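Side-chain contacts in substrate binding periplasmic protein (Ralstonia solanacearum, PDB 3LOP), which probably captures leucine or a related amino acid in the periplasm, between two lobes, for delivery to a membrane transporter: residues V50-E55 / R70-V75; E156-V161 / L170-M175; L36-G41 / R272-A277; G346-G349 / L353-Q356; A195-I200 / R214-R219. All blocks are in the same frame, centred on the assembly; numbering follows the deposited sequence.

How the contacts relate
The chain has the two-lobed architecture of periplasmic binding proteins, and the bound leucine lies between the lobes. Contacts 1 and 3 belong to the lobe built on the five-stranded parallel sheet; their centres are 22 Å apart, and helix 19-38 of contact 3 leads in the chain to strand 47-53 of contact 1. Contacts 2 and 5 both reach the four-stranded sheet and touch: A174 CB is 3.6 Å from A195 CB, and T173 CG2 is 3.9 Å from V197 CG1. Contact 4, a hairpin, has its centre 20 Å from that of contact 5. None of the five forms the pocket; in contact 2, the I158 side chain stays about 13 Å from the leucine.

Contact 1. Residues V50-E55 / R70-V75; sequences VARDDE and RVDNPV
The carboxylate of D72 carries the two methyls of V50 over one of its faces, while D72 OD2 stands oblique to the R52 guanidinium, neither over its face nor at its edge. V50 CG1 is 3.7 Å from D72 OD2, and V50 CG2 is 4.1 Å from D72 OD1, so the branched valine spreads across the whole flat group. V50 and D72 point at each other from opposite directions. The valine has CG1 anti to its backbone N (chi1 -176°), which sets both methyls on the side of the aspartate.

The R52 NH2 group stops 4.2 Å from D72 OD2. That oxygen lies well out of the guanidinium plane, and no N-H is aimed at it, so the attraction is between charges alone. The R52 side chain also touches N64, D67 and M68 of helix 58-71, and R48 makes a long, weak ion pair with D72 OD1.

Strand 47-53, helix 58-71 and strand 74-78 follow one another in a Rossmann-like alternation around the parallel sheet. The contact lies where this helix gives way to the next strand. N73 leaves the helix with positive phi, a conformation asparagine tolerates well.

D72 is buried, partly under hydrocarbon, which alone would disfavour a charge. The nearby arginines probably offset that cost and favour the ionised carboxylate, by diffuse electrostatics more than by directed bonds.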
# COMPACT_ATOMS: atom_id res chain seq x y z
N VAL A 50 -9.85 -2.26 16.26
CA VAL A 50 -11.18 -2.61 15.79
C VAL A 50 -11.19 -2.42 14.28
O VAL A 50 -10.83 -1.36 13.78
CB VAL A 50 -12.25 -1.69 16.43
CG1 VAL A 50 -13.64 -2.14 16.01
CG2 VAL A 50 -12.12 -1.71 17.94
N ALA A 51 -11.59 -3.46 13.56
CA ALA A 51 -11.62 -3.39 12.10
C ALA A 51 -13.02 -3.61 11.57
O ALA A 51 -13.87 -4.21 12.24
CB ALA A 51 -10.67 -4.43 11.52
N ARG A 52 -13.28 -3.11 10.36
CA ARG A 52 -14.58 -3.29 9.74
C ARG A 52 -14.42 -3.38 8.23
O ARG A 52 -13.69 -2.60 7.62
CB ARG A 52 -15.55 -2.15 10.10
CG ARG A 52 -17.00 -2.44 9.72
CD ARG A 52 -17.96 -1.51 10.44
NE ARG A 52 -17.87 -1.71 11.89
CZ ARG A 52 -18.41 -0.88 12.78
NH1 ARG A 52 -19.07 0.19 12.39
NH2 ARG A 52 -18.25 -1.12 14.08
N ASP A 53 -15.12 -4.35 7.66
CA ASP A 53 -15.09 -4.61 6.23
C ASP A 53 -15.85 -3.52 5.47
O ASP A 53 -16.99 -3.21 5.81
CB ASP A 53 -15.73 -5.98 6.00
CG ASP A 53 -15.66 -6.45 4.55
OD1 ASP A 53 -15.00 -5.81 3.71
OD2 ASP A 53 -16.27 -7.50 4.27
N ASP A 54 -15.22 -2.93 4.46
CA ASP A 54 -15.91 -1.93 3.65
C ASP A 54 -16.06 -2.43 2.21
O ASP A 54 -16.66 -1.74 1.38
CB ASP A 54 -15.22 -0.56 3.67
CG ASP A 54 -13.76 -0.60 3.24
OD1 ASP A 54 -13.35 -1.52 2.51
OD2 ASP A 54 -13.03 0.34 3.62
N GLU A 55 -15.54 -3.62 1.92
CA GLU A 55 -15.63 -4.22 0.59
C GLU A 55 -15.06 -3.28 -0.47
O GLU A 55 -15.34 -3.41 -1.66
CB GLU A 55 -17.10 -4.53 0.26
CG GLU A 55 -17.80 -5.45 1.26
CD GLU A 55 -19.28 -5.63 0.98
OE1 GLU A 55 -19.63 -6.12 -0.12
OE2 GLU A 55 -20.11 -5.28 1.85
N ARG A 70 -17.19 7.34 16.32
CA ARG A 70 -18.13 7.74 17.35
C ARG A 70 -18.35 6.71 18.45
O ARG A 70 -18.52 7.07 19.61
CB ARG A 70 -19.47 8.09 16.71
CG ARG A 70 -19.37 9.24 15.73
CD ARG A 70 -20.72 9.57 15.12
NE ARG A 70 -20.62 10.72 14.22
CZ ARG A 70 -21.66 11.31 13.65
NH1 ARG A 70 -22.89 10.86 13.87
NH2 ARG A 70 -21.47 12.36 12.86
N VAL A 71 -18.34 5.44 18.08
CA VAL A 71 -18.58 4.36 19.03
C VAL A 71 -17.35 3.74 19.68
O VAL A 71 -17.38 3.38 20.86
CB VAL A 71 -19.40 3.23 18.36
CG1 VAL A 71 -19.61 2.09 19.35
CG2 VAL A 71 -20.74 3.78 17.88
N ASP A 72 -16.27 3.60 18.92
CA ASP A 72 -15.07 2.96 19.46
C ASP A 72 -14.03 3.85 20.14
O ASP A 72 -12.99 3.36 20.57
CB ASP A 72 -14.41 2.14 18.36
CG ASP A 72 -15.30 1.01 17.87
OD1 ASP A 72 -15.72 0.19 18.71
OD2 ASP A 72 -15.58 0.94 16.66
N ASN A 73 -14.30 5.15 20.24
CA ASN A 73 -13.38 6.09 20.88
C ASN A 73 -11.93 5.88 20.44
O ASN A 73 -11.03 5.78 21.28
CB ASN A 73 -13.45 5.95 22.40
CG ASN A 73 -14.87 6.08 22.93
OD1 ASN A 73 -15.51 7.11 22.77
ND2 ASN A 73 -15.35 5.02 23.57
N PRO A 74 -11.67 5.81 19.13
CA PRO A 74 -10.30 5.61 18.65
C PRO A 74 -9.44 6.87 18.68
O PRO A 74 -9.96 7.98 18.62
CB PRO A 74 -10.51 5.11 17.23
CG PRO A 74 -11.68 5.94 16.80
CD PRO A 74 -12.61 5.86 17.99
N VAL A 75 -8.13 6.68 18.77
CA VAL A 75 -7.21 7.81 18.76
C VAL A 75 -6.66 8.00 17.35
O VAL A 75 -6.06 9.02 17.04
CB VAL A 75 -6.04 7.61 19.74
CG1 VAL A 75 -6.57 7.53 21.16
CG2 VAL A 75 -5.25 6.35 19.38

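Contact 2. Residues E156-V161 / L170-M175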
# COMPACT_ATOMS: atom_id res chain seq x y z
N GLU A 156 -4.16 8.36 -11.46
CA GLU A 156 -2.84 8.60 -10.88
C GLU A 156 -1.77 7.94 -11.75
O GLU A 156 -0.72 8.53 -12.04
CB GLU A 156 -2.75 8.03 -9.47
CG GLU A 156 -3.49 8.81 -8.40
CD GLU A 156 -2.80 10.12 -8.05
OE1 GLU A 156 -1.61 10.08 -7.68
OE2 GLU A 156 -3.46 11.18 -8.14
N ALA A 157 -2.03 6.70 -12.15
CA ALA A 157 -1.09 5.94 -12.96
C ALA A 157 -0.86 6.56 -14.34
O ALA A 157 0.28 6.78 -14.74
CB ALA A 157 -1.59 4.50 -13.12
N ILE A 158 -1.94 6.86 -15.05
CA ILE A 158 -1.82 7.45 -16.38
C ILE A 158 -1.14 8.81 -16.33
O ILE A 158 -0.21 9.07 -17.09
CB ILE A 158 -3.20 7.60 -17.07
CG1 ILE A 158 -3.78 6.21 -17.38
CG2 ILE A 158 -3.05 8.40 -18.36
CD1 ILE A 158 -2.97 5.42 -18.40
N THR A 159 -1.62 9.68 -15.45
CA THR A 159 -1.04 11.01 -15.32
C THR A 159 0.44 10.92 -14.97
O THR A 159 1.26 11.64 -15.54
CB THR A 159 -1.76 11.82 -14.22
OG1 THR A 159 -3.15 11.97 -14.57
CG2 THR A 159 -1.13 13.20 -14.07
N GLY A 160 0.77 10.04 -14.03
CA GLY A 160 2.14 9.87 -13.61
C GLY A 160 3.06 9.36 -14.71
O GLY A 160 4.14 9.91 -14.92
N VAL A 161 2.63 8.31 -15.40
CA VAL A 161 3.44 7.75 -16.47
C VAL A 161 3.60 8.75 -17.60
O VAL A 161 4.69 8.88 -18.18
CB VAL A 161 2.81 6.44 -17.01
CG1 VAL A 161 3.55 5.97 -18.25
CG2 VAL A 161 2.86 5.36 -15.94
N LEU A 170 8.58 11.39 -24.79
CA LEU A 170 7.86 10.17 -25.14
C LEU A 170 6.42 10.26 -24.65
O LEU A 170 6.08 11.14 -23.87
CB LEU A 170 8.55 8.95 -24.51
CG LEU A 170 9.95 8.59 -25.01
CD1 LEU A 170 10.57 7.55 -24.08
CD2 LEU A 170 9.89 8.07 -26.44
N ALA A 171 5.59 9.33 -25.11
CA ALA A 171 4.19 9.30 -24.69
C ALA A 171 3.73 7.85 -24.64
O ALA A 171 4.34 6.97 -25.24
CB ALA A 171 3.33 10.09 -25.67
N ILE A 172 2.65 7.60 -23.90
CA ILE A 172 2.10 6.25 -23.78
C ILE A 172 1.67 5.75 -25.15
O ILE A 172 1.01 6.46 -25.91
CB ILE A 172 0.90 6.24 -22.82
CG1 ILE A 172 1.38 6.60 -21.41
CG2 ILE A 172 0.24 4.86 -22.82
CD1 ILE A 172 0.26 6.77 -20.40
N THR A 173 2.05 4.51 -25.47
CA THR A 173 1.71 3.91 -26.76
C THR A 173 0.29 3.37 -26.79
O THR A 173 -0.41 3.49 -27.80
CB THR A 173 2.69 2.77 -27.10
OG1 THR A 173 3.98 3.32 -27.39
CG2 THR A 173 2.20 1.98 -28.31
N ALA A 174 -0.14 2.78 -25.68
CA ALA A 174 -1.48 2.21 -25.60
C ALA A 174 -1.91 2.11 -24.14
O ALA A 174 -1.08 1.93 -23.26
CB ALA A 174 -1.50 0.83 -26.24
N MSE A 175 -3.21 2.24 -23.90
CA MSE A 175 -3.73 2.12 -22.56
C MSE A 175 -5.06 1.39 -22.59
O MSE A 175 -5.79 1.44 -23.59
CB MSE A 175 -3.90 3.50 -21.91
CG MSE A 175 -4.82 4.46 -22.64
SE MSE A 175 -4.96 6.16 -21.71
CE MSE A 175 -3.28 6.93 -22.24
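I158 and V161, one turn apart on the helix, meet I172 through purely aliphatic contacts. The CD1 tips of I158 and I172 touch at 4.0 Å, and V161 CG1 lies 3.9 Å from I172 CG1. In each pair the side chains cross at about a right angle. The extended I172 (chi2 173°) sends CD1 between the two helix residues, within 4.0 Å of V161 CG1 as well.

Helix 152-166 is the connection of a beta-alpha-beta unit. It runs between strands 144-149 and 174-178, which are neighbours in the parallel sheet, and these side chains fill the layer between helix and sheet. I158 and I172 both also touch V146 of strand 144-149, while V161 turns to I129 of helix 125-138. Isoleucine suits the place because its CD1 end spans the gap from helix to strand; the shorter V161 suffices where the backbones draw nearer, 7.6 Å between V161 CA and I172 CA.

The other kind of contact is with selenium. M175, a selenomethionine, folds back at chi3 (77°) so that its end wraps I158 CD1, with SE at 3.9 Å and CE at 4.1 Å from that methyl. Its flexible chain follows the isoleucine and also touches E162 of the same helix and Y148.

Contact 3. Residues L36-G41 / R272-A277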
# COMPACT_ATOMS: atom_id res chain seq x y z
N LEU A 36 2.74 -6.13 20.73
CA LEU A 36 2.97 -5.02 21.64
C LEU A 36 2.29 -5.32 22.98
O LEU A 36 2.86 -5.09 24.05
CB LEU A 36 2.40 -3.73 21.04
CG LEU A 36 2.55 -2.45 21.87
CD1 LEU A 36 4.02 -2.12 22.06
CD2 LEU A 36 1.83 -1.31 21.16
N ASN A 37 1.06 -5.82 22.92
CA ASN A 37 0.35 -6.15 24.13
C ASN A 37 1.05 -7.29 24.88
O ASN A 37 1.16 -7.27 26.08
CB ASN A 37 -1.12 -6.52 23.85
CG ASN A 37 -1.98 -5.30 23.50
OD1 ASN A 37 -1.68 -4.18 23.91
ND2 ASN A 37 -3.06 -5.53 22.75
N LEU A 38 1.57 -8.29 24.19
CA LEU A 38 2.26 -9.34 24.93
C LEU A 38 3.46 -8.77 25.69
O LEU A 38 3.88 -9.30 26.73
CB LEU A 38 2.75 -10.42 23.97
CG LEU A 38 1.75 -11.40 23.39
CD1 LEU A 38 2.50 -12.39 22.51
CD2 LEU A 38 1.03 -12.14 24.51
N ASN A 39 4.03 -7.69 25.16
CA ASN A 39 5.19 -7.05 25.75
C ASN A 39 4.86 -5.96 26.75
O ASN A 39 5.73 -5.20 27.14
CB ASN A 39 6.09 -6.48 24.65
CG ASN A 39 6.94 -7.54 23.99
OD1 ASN A 39 7.98 -7.93 24.52
ND2 ASN A 39 6.51 -8.03 22.83
N GLY A 40 3.60 -5.86 27.16
CA GLY A 40 3.28 -4.83 28.14
C GLY A 40 2.45 -3.66 27.65
O GLY A 40 2.07 -2.80 28.45
N GLY A 41 2.17 -3.62 26.35
CA GLY A 41 1.35 -2.56 25.78
C GLY A 41 2.07 -1.25 25.73
O GLY A 41 3.28 -1.22 25.57
N ARG A 272 5.10 -13.06 15.04
CA ARG A 272 4.21 -14.12 14.58
C ARG A 272 4.33 -15.35 15.47
O ARG A 272 3.32 -15.93 15.89
CB ARG A 272 4.52 -14.48 13.13
CG ARG A 272 3.66 -15.59 12.56
CD ARG A 272 3.98 -15.82 11.09
NE ARG A 272 3.20 -16.91 10.52
CZ ARG A 272 3.36 -18.19 10.84
NH1 ARG A 272 4.27 -18.55 11.73
NH2 ARG A 272 2.60 -19.12 10.26
N ALA A 273 5.56 -15.75 15.77
CA ALA A 273 5.78 -16.93 16.60
C ALA A 273 5.33 -16.71 18.04
O ALA A 273 4.66 -17.56 18.63
CB ALA A 273 7.25 -17.33 16.56
N ALA A 274 5.68 -15.56 18.61
CA ALA A 274 5.31 -15.26 19.99
C ALA A 274 3.80 -15.17 20.20
O ALA A 274 3.27 -15.67 21.20
CB ALA A 274 5.97 -13.95 20.42
N VAL A 275 3.11 -14.53 19.27
CA VAL A 275 1.66 -14.37 19.35
C VAL A 275 0.94 -15.66 18.99
O VAL A 275 -0.16 -15.93 19.48
CB VAL A 275 1.18 -13.23 18.42
CG1 VAL A 275 -0.33 -13.21 18.33
CG2 VAL A 275 1.70 -11.89 18.94
N GLY A 276 1.57 -16.46 18.14
CA GLY A 276 0.96 -17.71 17.71
C GLY A 276 -0.04 -17.44 16.60
O GLY A 276 -1.04 -18.15 16.47
N ALA A 277 0.24 -16.41 15.81
CA ALA A 277 -0.63 -16.03 14.69
C ALA A 277 -0.34 -16.91 13.48
O ALA A 277 0.23 -16.46 12.49
CB ALA A 277 -0.40 -14.56 14.34
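L38 keeps CG anti to its carbonyl carbon (chi1 -75°) and is extended beyond it (chi2 -178°), and this carries CD1 across to A274 and V275. V275 meets it with CG2, the methyl set anti to the carbonyl carbon when chi1 is 171°. The two residues belong to the last turns of helices 19-38 and 263-275, each of which ends in a Schellman motif, so the contact pairs two helix C-termini that lie far apart in sequence.

A single methyl does the work. L38 CD1 lies 3.7 Å from V275 CG2, the side chains crossing obliquely, and 4.3 Å from A274 CB. The small alanine leaves room for the leucine tip to come close to the helix backbone. Behind this methyl contact, V275 also packs on L31 and D34 of helix 19-38, and A274 on W35, so that L38 extends a seam that runs back along that helix. L38 and A274 are themselves exposed, and the joint lies at the protein surface.

Glycine ends both helices for a plain reason: G40 and G276 take positive phi, which a residue without a side chain adopts at little cost. In the first motif G41 N bonds to L36 O at 2.8 Å and G40 N to N37 O at 3.0 Å. In the second, A277 N reaches R272 O and G276 N reaches A273 O; G276 N also bonds to R272 O, which thus accepts twice. Across the contact, the backbone shares in the packing too: L38 CD1 rests 3.6 Å from A274 O.

Contact 4. Residues G346-G349 / L353-Q356; sequences GVVG and LVIQ
G349 N gives a nearly straight hydrogen bond to L353 O (2.7 Å, 172°), and I355 N gives another to V347 O (2.8 Å, 171°). These bonds tie the arms of a beta hairpin, strands 344-348 and 354-356, joined by the short connection 349-353. The return bond from V347 N to I355 O, at 2.9 Å, is more bent (146°) although the donor lies in the carbonyl plane. V347 and I355 thus form a hydrogen-bonded antiparallel pair, flanked by the non-hydrogen-bonded pairs G346-Q356 and V348-V354. A CA-H contact from V354 CA to V347 O adds to the seam.

Having no side chain, G346 lets the strands draw together, its CA 4.2 Å from that of Q356. Strand 354-356 is the outer strand of a three-stranded sheet, with 249-252 on the far side of 344-348.

The valines and isoleucine, beta-branched, suit extended backbone. V347 and I355 lie side by side on one face, pointing the same way, with V347 CG1 4.2 Å from I355 CB. V348 and V354 point to the other face, where P233 of helix 233-240 touches both; there V348 CG2 stands 4.5 Å from V354 CG2.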
# COMPACT_ATOMS: atom_id res chain seq x y z
N GLY A 346 13.19 -3.32 -7.57
CA GLY A 346 13.33 -4.74 -7.31
C GLY A 346 12.78 -5.55 -8.47
O GLY A 346 12.17 -5.00 -9.39
N VAL A 347 12.99 -6.86 -8.42
CA VAL A 347 12.53 -7.75 -9.47
C VAL A 347 12.19 -9.13 -8.91
O VAL A 347 12.76 -9.56 -7.91
CB VAL A 347 13.61 -7.91 -10.57
CG1 VAL A 347 14.86 -8.57 -9.98
CG2 VAL A 347 13.07 -8.72 -11.73
N VAL A 348 11.27 -9.82 -9.57
CA VAL A 348 10.91 -11.17 -9.14
C VAL A 348 11.84 -12.12 -9.89
O VAL A 348 11.84 -12.16 -11.12
CB VAL A 348 9.44 -11.50 -9.49
CG1 VAL A 348 9.13 -12.96 -9.16
CG2 VAL A 348 8.52 -10.58 -8.71
N GLY A 349 12.66 -12.85 -9.14
CA GLY A 349 13.61 -13.78 -9.73
C GLY A 349 12.99 -14.99 -10.40
O GLY A 349 11.78 -15.22 -10.29
N LEU A 353 11.82 -15.28 -5.93
CA LEU A 353 12.41 -14.43 -4.90
C LEU A 353 12.43 -12.97 -5.34
O LEU A 353 12.77 -12.67 -6.49
CB LEU A 353 13.84 -14.88 -4.58
CG LEU A 353 14.59 -14.06 -3.52
CD1 LEU A 353 13.89 -14.22 -2.17
CD2 LEU A 353 16.03 -14.54 -3.43
N VAL A 354 12.07 -12.06 -4.44
CA VAL A 354 12.11 -10.64 -4.77
C VAL A 354 13.50 -10.12 -4.43
O VAL A 354 13.93 -10.15 -3.28
CB VAL A 354 11.06 -9.84 -3.97
CG1 VAL A 354 11.23 -8.35 -4.22
CG2 VAL A 354 9.66 -10.28 -4.38
N ILE A 355 14.21 -9.66 -5.46
CA ILE A 355 15.57 -9.16 -5.31
C ILE A 355 15.66 -7.65 -5.51
O ILE A 355 15.08 -7.11 -6.46
CB ILE A 355 16.50 -9.84 -6.33
CG1 ILE A 355 16.36 -11.36 -6.20
CG2 ILE A 355 17.94 -9.41 -6.11
CD1 ILE A 355 17.09 -12.13 -7.28
N GLN A 356 16.39 -6.97 -4.63
CA GLN A 356 16.56 -5.53 -4.74
C GLN A 356 17.62 -5.20 -5.79
O GLN A 356 18.51 -6.01 -6.06
CB GLN A 356 16.98 -4.92 -3.40
CG GLN A 356 18.35 -5.37 -2.92
CD GLN A 356 18.88 -4.50 -1.79
OE1 GLN A 356 19.92 -4.81 -1.20
NE2 GLN A 356 18.19 -3.41 -1.49

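Contact 5. Residues A195-I200 / R214-R219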
# COMPACT_ATOMS: atom_id res chain seq x y z
N ALA A 195 -1.38 -4.28 -29.00
CA ALA A 195 -0.48 -3.14 -29.03
C ALA A 195 0.97 -3.60 -29.16
O ALA A 195 1.37 -4.61 -28.59
CB ALA A 195 -0.65 -2.31 -27.76
N ASP A 196 1.75 -2.85 -29.93
CA ASP A 196 3.16 -3.18 -30.14
C ASP A 196 4.00 -2.55 -29.04
O ASP A 196 4.80 -1.64 -29.29
CB ASP A 196 3.59 -2.68 -31.53
CG ASP A 196 5.00 -3.08 -31.88
OD1 ASP A 196 5.40 -4.21 -31.52
OD2 ASP A 196 5.70 -2.28 -32.54
N VAL A 197 3.83 -3.05 -27.82
CA VAL A 197 4.55 -2.51 -26.68
C VAL A 197 5.69 -3.38 -26.15
O VAL A 197 5.64 -4.61 -26.21
CB VAL A 197 3.57 -2.22 -25.52
CG1 VAL A 197 2.60 -1.12 -25.93
CG2 VAL A 197 2.81 -3.48 -25.15
N GLN A 198 6.72 -2.72 -25.63
CA GLN A 198 7.89 -3.40 -25.09
C GLN A 198 7.74 -3.62 -23.59
O GLN A 198 8.39 -4.49 -23.01
CB GLN A 198 9.15 -2.57 -25.35
CG GLN A 198 9.46 -2.39 -26.82
CD GLN A 198 10.34 -1.19 -27.08
OE1 GLN A 198 10.08 -0.09 -26.59
NE2 GLN A 198 11.39 -1.38 -27.88
N ALA A 199 6.89 -2.82 -22.97
CA ALA A 199 6.65 -2.92 -21.54
C ALA A 199 5.23 -2.48 -21.23
O ALA A 199 4.67 -1.64 -21.93
CB ALA A 199 7.65 -2.03 -20.78
N ILE A 200 4.65 -3.07 -20.19
CA ILE A 200 3.30 -2.71 -19.78
C ILE A 200 3.33 -2.43 -18.29
O ILE A 200 3.76 -3.27 -17.49
CB ILE A 200 2.29 -3.84 -20.05
CG1 ILE A 200 2.12 -4.02 -21.56
CG2 ILE A 200 0.96 -3.51 -19.40
CD1 ILE A 200 1.27 -5.23 -21.95
N ARG A 214 -1.61 -13.25 -15.94
CA ARG A 214 -1.78 -14.65 -16.33
C ARG A 214 -2.30 -14.78 -17.75
O ARG A 214 -1.75 -15.53 -18.56
CB ARG A 214 -2.74 -15.36 -15.37
CG ARG A 214 -3.01 -16.82 -15.76
CD ARG A 214 -4.03 -17.50 -14.84
NE ARG A 214 -3.46 -17.91 -13.56
CZ ARG A 214 -2.58 -18.90 -13.41
NH1 ARG A 214 -2.15 -19.58 -14.46
NH2 ARG A 214 -2.14 -19.22 -12.20
N GLN A 215 -3.36 -14.05 -18.06
CA GLN A 215 -3.98 -14.09 -19.38
C GLN A 215 -3.10 -13.51 -20.48
O GLN A 215 -3.01 -14.07 -21.57
CB GLN A 215 -5.32 -13.36 -19.35
CG GLN A 215 -6.38 -14.05 -18.51
CD GLN A 215 -7.61 -13.19 -18.28
OE1 GLN A 215 -8.12 -12.55 -19.20
NE2 GLN A 215 -8.09 -13.16 -17.04
N TYR A 216 -2.46 -12.38 -20.20
CA TYR A 216 -1.59 -11.74 -21.18
C TYR A 216 -0.47 -12.68 -21.61
O TYR A 216 -0.22 -12.87 -22.80
CB TYR A 216 -1.01 -10.45 -20.60
CG TYR A 216 -0.04 -9.72 -21.51
CD1 TYR A 216 -0.50 -9.07 -22.66
CD2 TYR A 216 1.32 -9.71 -21.24
CE1 TYR A 216 0.39 -8.43 -23.52
CE2 TYR A 216 2.22 -9.07 -22.09
CZ TYR A 216 1.75 -8.43 -23.23
OH TYR A 216 2.64 -7.82 -24.08
N ARG A 217 0.21 -13.28 -20.63
CA ARG A 217 1.31 -14.20 -20.91
C ARG A 217 0.81 -15.49 -21.56
O ARG A 217 1.44 -16.01 -22.48
CB ARG A 217 2.08 -14.52 -19.63
CG ARG A 217 3.06 -13.43 -19.19
CD ARG A 217 4.39 -13.54 -19.93
NE ARG A 217 5.40 -12.66 -19.34
CZ ARG A 217 5.70 -11.44 -19.78
NH1 ARG A 217 5.07 -10.94 -20.84
NH2 ARG A 217 6.61 -10.72 -19.14
N ALA A 218 -0.32 -16.01 -21.08
CA ALA A 218 -0.86 -17.25 -21.62
C ALA A 218 -1.20 -17.12 -23.10
O ALA A 218 -1.12 -18.09 -23.85
CB ALA A 218 -2.10 -17.67 -20.84
N ARG A 219 -1.57 -15.91 -23.51
CA ARG A 219 -1.95 -15.67 -24.89
C ARG A 219 -0.81 -15.17 -25.78
O ARG A 219 -1.04 -14.70 -26.89
CB ARG A 219 -3.13 -14.71 -24.94
CG ARG A 219 -4.39 -15.29 -24.31
CD ARG A 219 -5.49 -14.26 -24.16
NE ARG A 219 -5.91 -13.72 -25.44
CZ ARG A 219 -6.83 -12.77 -25.58
NH1 ARG A 219 -7.41 -12.24 -24.51
NH2 ARG A 219 -7.14 -12.33 -26.79
O HOH W 1 1.66 -6.83 -26.35
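I200 and Y216 bridge a strand and a helix whose backbones stay well apart, 10.4 Å from I200 CA to Y216 CA, so two long side chains must span the gap. They come from opposite directions. Y216 holds CG anti to its backbone N (chi1 178°), reaching straight out from the helix, and I200 is extended at chi2 (173°).

The isoleucine tip lands on a face of the tyrosine ring. I200 CD1 is 3.9 Å from the centroid of the Y216 ring, 28° off the normal, a CH-pi contact displaced toward the hydroxyl end. Its closest ring atom is Y216 CZ at 3.5 Å, with Y216 OH almost as near. The ring of F212, one helical turn earlier, meets that of Y216 with nearly parallel planes.

Strand 199-203, helix 206-218 and strand 224-227 make a beta-alpha-beta unit at one side of the four-stranded parallel sheet, and this contact packs the helix end onto the start of the first strand. Tyrosine suits this depth, with an apolar face for I200 and a hydroxyl that finds polar partners within the buried contact.

That hydroxyl accepts from the backbone N of A223 and is bonded to a water at 2.7 Å from Y216 OH. The water lies in the ring plane, at its edge. It may also donate to A195 O, 3.2 Å from the water, though acceptors in reach outnumber its protons.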